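Local coordinates for protein bacterial fluorinating enzyme homolog (Thermus thermophilus, PDB 2CW5) that hydrolyses S-adenosyl-L-methionine to adenosine and L-methionine as a homotrimeric enzyme, without chlorinase or fluorinase activity, at residues 51-56 with 228-233; 5-10 with 46-51. One frame throughout, in Å; residues are numbered along the deposited sequence.

Contact 1: residues 51-56 with 228-233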
ATOM      1  N   ALA C  51       9.908  -8.010 -11.815  1.00 17.36           N
ATOM      2  CA  ALA C  51      10.051  -6.838 -10.955  1.00 19.81           C
ATOM      3  C   ALA C  51      11.456  -6.767 -10.346  1.00 20.65           C
ATOM      4  O   ALA C  51      12.045  -5.692 -10.253  1.00 19.11           O
ATOM      5  CB  ALA C  51       8.998  -6.860  -9.847  1.00 18.47           C
ATOM      6  N   LEU C  52      11.985  -7.912  -9.921  1.00 19.76           N
ATOM      7  CA  LEU C  52      13.325  -7.958  -9.346  1.00 21.06           C
ATOM      8  C   LEU C  52      14.356  -7.609 -10.419  1.00 21.82           C
ATOM      9  O   LEU C  52      15.279  -6.838 -10.180  1.00 20.74           O
ATOM     10  CB  LEU C  52      13.609  -9.350  -8.774  1.00 20.45           C
ATOM     11  CG  LEU C  52      12.767  -9.732  -7.548  1.00 21.39           C
ATOM     12  CD1 LEU C  52      13.008 -11.199  -7.189  1.00 21.15           C
ATOM     13  CD2 LEU C  52      13.129  -8.829  -6.374  1.00 20.94           C
ATOM     14  N   PHE C  53      14.181  -8.189 -11.603  1.00 19.76           N
ATOM     15  CA  PHE C  53      15.061  -7.954 -12.747  1.00 21.69           C
ATOM     16  C   PHE C  53      15.129  -6.457 -13.059  1.00 21.07           C
ATOM     17  O   PHE C  53      16.196  -5.899 -13.318  1.00 19.47           O
ATOM     18  CB  PHE C  53      14.494  -8.710 -13.951  1.00 20.95           C
ATOM     19  CG  PHE C  53      15.261  -8.515 -15.221  1.00 23.56           C
ATOM     20  CD1 PHE C  53      16.449  -9.207 -15.450  1.00 22.75           C
ATOM     21  CD2 PHE C  53      14.770  -7.673 -16.217  1.00 23.41           C
ATOM     22  CE1 PHE C  53      17.134  -9.065 -16.656  1.00 25.17           C
ATOM     23  CE2 PHE C  53      15.449  -7.524 -17.431  1.00 25.33           C
ATOM     24  CZ  PHE C  53      16.633  -8.223 -17.649  1.00 25.70           C
ATOM     25  N   GLU C  54      13.965  -5.824 -13.019  1.00 22.19           N
ATOM     26  CA  GLU C  54      13.814  -4.409 -13.308  1.00 26.22           C
ATOM     27  C   GLU C  54      14.575  -3.472 -12.361  1.00 26.92           C
ATOM     28  O   GLU C  54      15.185  -2.497 -12.800  1.00 27.58           O
ATOM     29  CB  GLU C  54      12.316  -4.083 -13.295  1.00 29.45           C
ATOM     30  CG  GLU C  54      11.935  -2.665 -13.629  1.00 37.26           C
ATOM     31  CD  GLU C  54      10.519  -2.583 -14.189  1.00 40.28           C
ATOM     32  OE1 GLU C  54       9.593  -3.149 -13.571  1.00 40.90           O
ATOM     33  OE2 GLU C  54      10.336  -1.955 -15.252  1.00 43.62           O
ATOM     34  N   ALA C  55      14.567  -3.786 -11.072  1.00 24.39           N
ATOM     35  CA  ALA C  55      15.213  -2.926 -10.085  1.00 24.86           C
ATOM     36  C   ALA C  55      16.624  -3.277  -9.631  1.00 23.75           C
ATOM     37  O   ALA C  55      17.384  -2.392  -9.226  1.00 23.98           O
ATOM     38  CB  ALA C  55      14.308  -2.810  -8.861  1.00 26.65           C
ATOM     39  N   LEU C  56      16.979  -4.555  -9.694  1.00 21.61           N
ATOM     40  CA  LEU C  56      18.287  -5.006  -9.221  1.00 22.51           C
ATOM     41  C   LEU C  56      19.525  -4.187  -9.599  1.00 21.93           C
ATOM     42  O   LEU C  56      20.316  -3.834  -8.733  1.00 20.66           O
ATOM     43  CB  LEU C  56      18.528  -6.462  -9.631  1.00 23.09           C
ATOM     44  CG  LEU C  56      19.771  -7.113  -9.010  1.00 25.37           C
ATOM     45  CD1 LEU C  56      19.561  -7.237  -7.509  1.00 24.60           C
ATOM     46  CD2 LEU C  56      20.032  -8.494  -9.632  1.00 23.12           C
ATOM     47  N   ALA C 228      13.442  -1.988 -19.288  1.00 33.77           N
ATOM     48  CA  ALA C 228      14.352  -3.015 -18.780  1.00 32.11           C
ATOM     49  C   ALA C 228      15.103  -3.709 -19.910  1.00 31.84           C
ATOM     50  O   ALA C 228      15.813  -4.689 -19.683  1.00 32.43           O
ATOM     51  CB  ALA C 228      13.577  -4.042 -17.953  1.00 33.99           C
ATOM     52  N   GLY C 229      14.941  -3.199 -21.127  1.00 28.66           N
ATOM     53  CA  GLY C 229      15.620  -3.781 -22.272  1.00 27.83           C
ATOM     54  C   GLY C 229      14.879  -4.917 -22.957  1.00 26.92           C
ATOM     55  O   GLY C 229      15.440  -5.589 -23.822  1.00 27.25           O
ATOM     56  N   LEU C 230      13.626  -5.145 -22.574  1.00 26.51           N
ATOM     57  CA  LEU C 230      12.831  -6.209 -23.183  1.00 26.02           C
ATOM     58  C   LEU C 230      11.727  -5.612 -24.047  1.00 26.45           C
ATOM     59  O   LEU C 230      11.181  -4.550 -23.728  1.00 26.96           O
ATOM     60  CB  LEU C 230      12.213  -7.098 -22.102  1.00 25.18           C
ATOM     61  CG  LEU C 230      13.196  -7.847 -21.200  1.00 26.74           C
ATOM     62  CD1 LEU C 230      12.428  -8.659 -20.159  1.00 25.75           C
ATOM     63  CD2 LEU C 230      14.075  -8.755 -22.048  1.00 24.00           C
ATOM     64  N   LEU C 231      11.398  -6.287 -25.144  1.00 26.51           N
ATOM     65  CA  LEU C 231      10.351  -5.794 -26.032  1.00 27.54           C
ATOM     66  C   LEU C 231       9.017  -5.853 -25.299  1.00 28.32           C
ATOM     67  O   LEU C 231       8.721  -6.821 -24.599  1.00 27.36           O
ATOM     68  CB  LEU C 231      10.287  -6.631 -27.321  1.00 28.60           C
ATOM     69  CG  LEU C 231       9.258  -6.194 -28.379  1.00 30.21           C
ATOM     70  CD1 LEU C 231       9.673  -6.697 -29.753  1.00 32.05           C
ATOM     71  CD2 LEU C 231       7.880  -6.715 -28.016  1.00 32.03           C
ATOM     72  N   GLU C 232       8.220  -4.801 -25.453  1.00 27.13           N
ATOM     73  CA  GLU C 232       6.919  -4.732 -24.807  1.00 27.60           C
ATOM     74  C   GLU C 232       5.831  -4.428 -25.828  1.00 29.35           C
ATOM     75  O   GLU C 232       6.109  -3.884 -26.896  1.00 29.49           O
ATOM     76  CB  GLU C 232       6.930  -3.648 -23.722  1.00 29.41           C
ATOM     77  CG  GLU C 232       7.718  -4.023 -22.470  1.00 31.28           C
ATOM     78  CD  GLU C 232       7.802  -2.890 -21.454  1.00 32.10           C
ATOM     79  OE1 GLU C 232       6.808  -2.149 -21.291  1.00 34.30           O
ATOM     80  OE2 GLU C 232       8.857  -2.754 -20.803  1.00 32.49           O
ATOM     81  N   VAL C 233       4.599  -4.801 -25.492  1.00 29.56           N
ATOM     82  CA  VAL C 233       3.437  -4.561 -26.345  1.00 30.20           C
ATOM     83  C   VAL C 233       2.388  -3.835 -25.513  1.00 32.58           C
ATOM     84  O   VAL C 233       1.906  -4.364 -24.510  1.00 31.88           O
ATOM     85  CB  VAL C 233       2.822  -5.879 -26.863  1.00 28.70           C
ATOM     86  CG1 VAL C 233       1.503  -5.593 -27.587  1.00 29.57           C
ATOM     87  CG2 VAL C 233       3.792  -6.567 -27.808  1.00 27.12           C
TER
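Phe53 reaches from helix 45-55 to the turn at Ala228, and its leading ring atom CE2 makes the closest approach to both Ala228 and Leu230. CE2 lies 3.6 Å from Ala228 O and 4.0 Å from Ala228 CB, so one ring corner rests against both the carbonyl oxygen and the methyl of a single residue. The ring meets that oxygen obliquely. With CG anti to the backbone N (chi1 177°), the phenyl extends outward from the helix and toward the second segment. Leu230 adds an apolar touch from the end of the loop that leads into strand 231-235, its CD1 standing 4.2 Å from Phe53 CE2. These three residues join the N-terminal domain, which carries the helix, to the C-terminal domain, in which strand 231-235 belongs to an antiparallel sheet. Gly229, with a positive phi (88°), lies between the two touching residues of the loop. Beside this apolar patch, the carboxylates of Glu54 and Glu232, if both ionised, would disfavour each other mildly at 5.8 Å (OE2 to OE2). Glu232 probably binds S-adenosyl-L-methionine, as does Ser227 just before the turn, which places the patch close to the probable substrate site. Leu102 of helix 99-102 also packs on Phe53.

Contact 2: residues 5-10 with 46-51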
ATOM      1  N   TYR C   5      16.000  -4.621   0.758  1.00 20.67           N
ATOM      2  CA  TYR C   5      14.977  -4.311  -0.237  1.00 19.93           C
ATOM      3  C   TYR C   5      13.962  -5.440  -0.139  1.00 21.20           C
ATOM      4  O   TYR C   5      14.319  -6.622  -0.189  1.00 22.08           O
ATOM      5  CB  TYR C   5      15.609  -4.208  -1.622  1.00 19.18           C
ATOM      6  CG  TYR C   5      16.376  -2.907  -1.777  1.00 21.63           C
ATOM      7  CD1 TYR C   5      15.738  -1.751  -2.238  1.00 21.02           C
ATOM      8  CD2 TYR C   5      17.711  -2.808  -1.380  1.00 22.30           C
ATOM      9  CE1 TYR C   5      16.413  -0.525  -2.298  1.00 25.23           C
ATOM     10  CE2 TYR C   5      18.397  -1.583  -1.435  1.00 26.53           C
ATOM     11  CZ  TYR C   5      17.738  -0.450  -1.892  1.00 26.20           C
ATOM     12  OH  TYR C   5      18.398   0.759  -1.936  1.00 30.16           O
ATOM     13  N   PHE C   6      12.696  -5.057  -0.017  1.00 21.12           N
ATOM     14  CA  PHE C   6      11.602  -5.997   0.202  1.00 19.43           C
ATOM     15  C   PHE C   6      10.524  -6.069  -0.888  1.00 19.99           C
ATOM     16  O   PHE C   6       9.927  -5.056  -1.273  1.00 18.26           O
ATOM     17  CB  PHE C   6      10.999  -5.627   1.574  1.00 17.52           C
ATOM     18  CG  PHE C   6       9.957  -6.574   2.094  1.00 18.78           C
ATOM     19  CD1 PHE C   6       9.852  -7.877   1.619  1.00 18.49           C
ATOM     20  CD2 PHE C   6       9.077  -6.147   3.095  1.00 19.52           C
ATOM     21  CE1 PHE C   6       8.885  -8.745   2.130  1.00 17.03           C
ATOM     22  CE2 PHE C   6       8.106  -7.003   3.615  1.00 17.63           C
ATOM     23  CZ  PHE C   6       8.008  -8.306   3.130  1.00 17.50           C
ATOM     24  N   LEU C   7      10.293  -7.279  -1.390  1.00 17.09           N
ATOM     25  CA  LEU C   7       9.266  -7.510  -2.395  1.00 18.07           C
ATOM     26  C   LEU C   7       8.387  -8.667  -1.934  1.00 18.69           C
ATOM     27  O   LEU C   7       8.874  -9.619  -1.330  1.00 17.65           O
ATOM     28  CB  LEU C   7       9.890  -7.851  -3.755  1.00 17.99           C
ATOM     29  CG  LEU C   7       8.900  -8.145  -4.894  1.00 21.11           C
ATOM     30  CD1 LEU C   7       9.493  -7.695  -6.233  1.00 20.78           C
ATOM     31  CD2 LEU C   7       8.559  -9.639  -4.921  1.00 22.17           C
ATOM     32  N   SER C   8       7.090  -8.579  -2.198  1.00 18.44           N
ATOM     33  CA  SER C   8       6.196  -9.664  -1.814  1.00 19.30           C
ATOM     34  C   SER C   8       4.896  -9.573  -2.585  1.00 19.98           C
ATOM     35  O   SER C   8       4.690  -8.644  -3.362  1.00 18.70           O
ATOM     36  CB  SER C   8       5.870  -9.592  -0.322  1.00 21.13           C
ATOM     37  OG  SER C   8       4.865  -8.619  -0.079  1.00 21.13           O
ATOM     38  N   ASP C   9       4.026 -10.557  -2.372  1.00 19.01           N
ATOM     39  CA  ASP C   9       2.707 -10.554  -2.987  1.00 20.56           C
ATOM     40  C   ASP C   9       1.696 -10.507  -1.836  1.00 20.54           C
ATOM     41  O   ASP C   9       0.554 -10.932  -1.990  1.00 21.60           O
ATOM     42  CB  ASP C   9       2.491 -11.819  -3.827  1.00 22.32           C
ATOM     43  CG  ASP C   9       2.491 -13.094  -2.989  1.00 23.45           C
ATOM     44  OD1 ASP C   9       2.880 -13.035  -1.805  1.00 23.74           O
ATOM     45  OD2 ASP C   9       2.107 -14.159  -3.522  1.00 28.12           O
ATOM     46  N   PHE C  10       2.130  -9.986  -0.688  1.00 20.02           N
ATOM     47  CA  PHE C  10       1.276  -9.906   0.501  1.00 22.30           C
ATOM     48  C   PHE C  10       0.053  -9.004   0.346  1.00 22.24           C
ATOM     49  O   PHE C  10      -0.921  -9.162   1.071  1.00 21.11           O
ATOM     50  CB  PHE C  10       2.074  -9.445   1.731  1.00 21.89           C
ATOM     51  CG  PHE C  10       3.136 -10.417   2.181  1.00 25.54           C
ATOM     52  CD1 PHE C  10       3.144 -11.734   1.730  1.00 27.34           C
ATOM     53  CD2 PHE C  10       4.118 -10.013   3.082  1.00 25.93           C
ATOM     54  CE1 PHE C  10       4.115 -12.638   2.172  1.00 27.68           C
ATOM     55  CE2 PHE C  10       5.092 -10.909   3.529  1.00 27.05           C
ATOM     56  CZ  PHE C  10       5.089 -12.222   3.074  1.00 28.54           C
ATOM     57  N   ARG C  46       6.270 -15.107 -12.291  1.00 20.97           N
ATOM     58  CA  ARG C  46       6.858 -14.453 -13.455  1.00 21.57           C
ATOM     59  C   ARG C  46       6.820 -12.938 -13.305  1.00 20.19           C
ATOM     60  O   ARG C  46       7.766 -12.252 -13.662  1.00 20.85           O
ATOM     61  CB  ARG C  46       6.127 -14.891 -14.726  1.00 22.39           C
ATOM     62  CG  ARG C  46       6.268 -16.386 -15.007  1.00 24.14           C
ATOM     63  CD  ARG C  46       5.266 -16.844 -16.052  1.00 26.62           C
ATOM     64  NE  ARG C  46       5.601 -16.406 -17.405  1.00 28.56           N
ATOM     65  CZ  ARG C  46       6.283 -17.137 -18.280  1.00 28.94           C
ATOM     66  NH1 ARG C  46       6.712 -18.348 -17.947  1.00 29.84           N
ATOM     67  NH2 ARG C  46       6.513 -16.670 -19.500  1.00 26.06           N
ATOM     68  N   ARG C  47       5.720 -12.426 -12.763  1.00 18.98           N
ATOM     69  CA  ARG C  47       5.560 -10.997 -12.546  1.00 20.48           C
ATOM     70  C   ARG C  47       6.592 -10.548 -11.524  1.00 19.95           C
ATOM     71  O   ARG C  47       7.270  -9.526 -11.701  1.00 17.93           O
ATOM     72  CB  ARG C  47       4.143 -10.714 -12.025  1.00 25.48           C
ATOM     73  CG  ARG C  47       3.887  -9.281 -11.579  1.00 28.82           C
ATOM     74  CD  ARG C  47       3.928  -8.292 -12.725  1.00 32.71           C
ATOM     75  NE  ARG C  47       3.635  -6.939 -12.255  1.00 36.62           N
ATOM     76  CZ  ARG C  47       2.410  -6.476 -12.019  1.00 37.72           C
ATOM     77  NH1 ARG C  47       1.350  -7.251 -12.220  1.00 36.30           N
ATOM     78  NH2 ARG C  47       2.245  -5.242 -11.558  1.00 37.67           N
ATOM     79  N   ALA C  48       6.726 -11.334 -10.461  1.00 17.90           N
ATOM     80  CA  ALA C  48       7.674 -11.019  -9.399  1.00 18.90           C
ATOM     81  C   ALA C  48       9.115 -11.136  -9.875  1.00 18.93           C
ATOM     82  O   ALA C  48       9.962 -10.312  -9.512  1.00 16.93           O
ATOM     83  CB  ALA C  48       7.436 -11.934  -8.193  1.00 19.87           C
ATOM     84  N   ALA C  49       9.401 -12.156 -10.685  1.00 17.52           N
ATOM     85  CA  ALA C  49      10.758 -12.342 -11.206  1.00 16.93           C
ATOM     86  C   ALA C  49      11.153 -11.126 -12.031  1.00 16.66           C
ATOM     87  O   ALA C  49      12.286 -10.647 -11.950  1.00 17.77           O
ATOM     88  CB  ALA C  49      10.832 -13.595 -12.084  1.00 16.74           C
ATOM     89  N   TYR C  50      10.218 -10.632 -12.834  1.00 15.34           N
ATOM     90  CA  TYR C  50      10.505  -9.474 -13.677  1.00 16.60           C
ATOM     91  C   TYR C  50      10.734  -8.216 -12.842  1.00 16.83           C
ATOM     92  O   TYR C  50      11.653  -7.442 -13.123  1.00 19.20           O
ATOM     93  CB  TYR C  50       9.374  -9.230 -14.688  1.00 19.68           C
ATOM     94  CG  TYR C  50       9.655  -8.047 -15.598  1.00 21.68           C
ATOM     95  CD1 TYR C  50      10.772  -8.044 -16.438  1.00 21.99           C
ATOM     96  CD2 TYR C  50       8.841  -6.914 -15.581  1.00 25.12           C
ATOM     97  CE1 TYR C  50      11.072  -6.943 -17.233  1.00 25.79           C
ATOM     98  CE2 TYR C  50       9.135  -5.799 -16.379  1.00 25.25           C
ATOM     99  CZ  TYR C  50      10.254  -5.825 -17.198  1.00 27.25           C
ATOM    100  OH  TYR C  50      10.568  -4.736 -17.982  1.00 28.77           O
ATOM    101  N   ALA C  51       9.908  -8.010 -11.815  1.00 17.36           N
ATOM    102  CA  ALA C  51      10.051  -6.838 -10.955  1.00 19.81           C
ATOM    103  C   ALA C  51      11.456  -6.767 -10.346  1.00 20.65           C
ATOM    104  O   ALA C  51      12.045  -5.692 -10.253  1.00 19.11           O
ATOM    105  CB  ALA C  51       8.998  -6.860  -9.847  1.00 18.47           C
TER
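A beta-alpha-beta crossover holds this contact: helix 45-55, the connection between parallel strands 34-37 and 64-68, lays Ala48 and Ala51 against Leu7 of strand 4-8, which runs between those two strands. Just past the strand end lies Asp9, which probably binds adenosine. Leu7 supplies the whole strand side of the contact, and its two methyls are divided between successive helical turns. CD1 lies 3.7 Å from Ala51 CB, whereas CD2 lies 4.2 Å from Ala48 CB. Since the two alanines are three residues apart, their methyls project from the same face, and the forked end of Leu7 meets both. The Leu7 side chain leaves the strand with CG trans to N (chi1 179°), which carries the fork out toward the helix. Ser8 points its CB the opposite way, away from the helix. There Ser8 OG accepts a hydrogen bond from Phe10 N, 3.1 Å long with an N-H...O angle of 165°, forming an ST turn as the chain leaves the strand. The same turn brings Ser8 CB over the centre of the Phe10 ring, 3.7 Å above its plane. Helix 45-55 covers the Leu7 side of strand 4-8, while helix 16-24 packs against Phe6 and Ser8.

Helix 45-55 serves both contacts and Ala51 belongs to both ranges, yet the two use different faces of the helix. Contact 2 is fully buried, its centre about 3 Å from the centre of the chain, and its meeting is purely between aliphatic side chains within the N-terminal domain. Contact 1, its centre about 11 Å from the centre of the chain and partly buried, crosses between domains and mixes an aromatic ring with a backbone carbonyl and aliphatic groups. Their centres are 12 Å apart. Tyr50 links them by packing against Leu230, its CE1 3.7 Å from Leu230 CD1, while Leu52 CD2 meets Leu7 CD1 at 3.8 Å. Pro15 of a second subunit packs on Ala51.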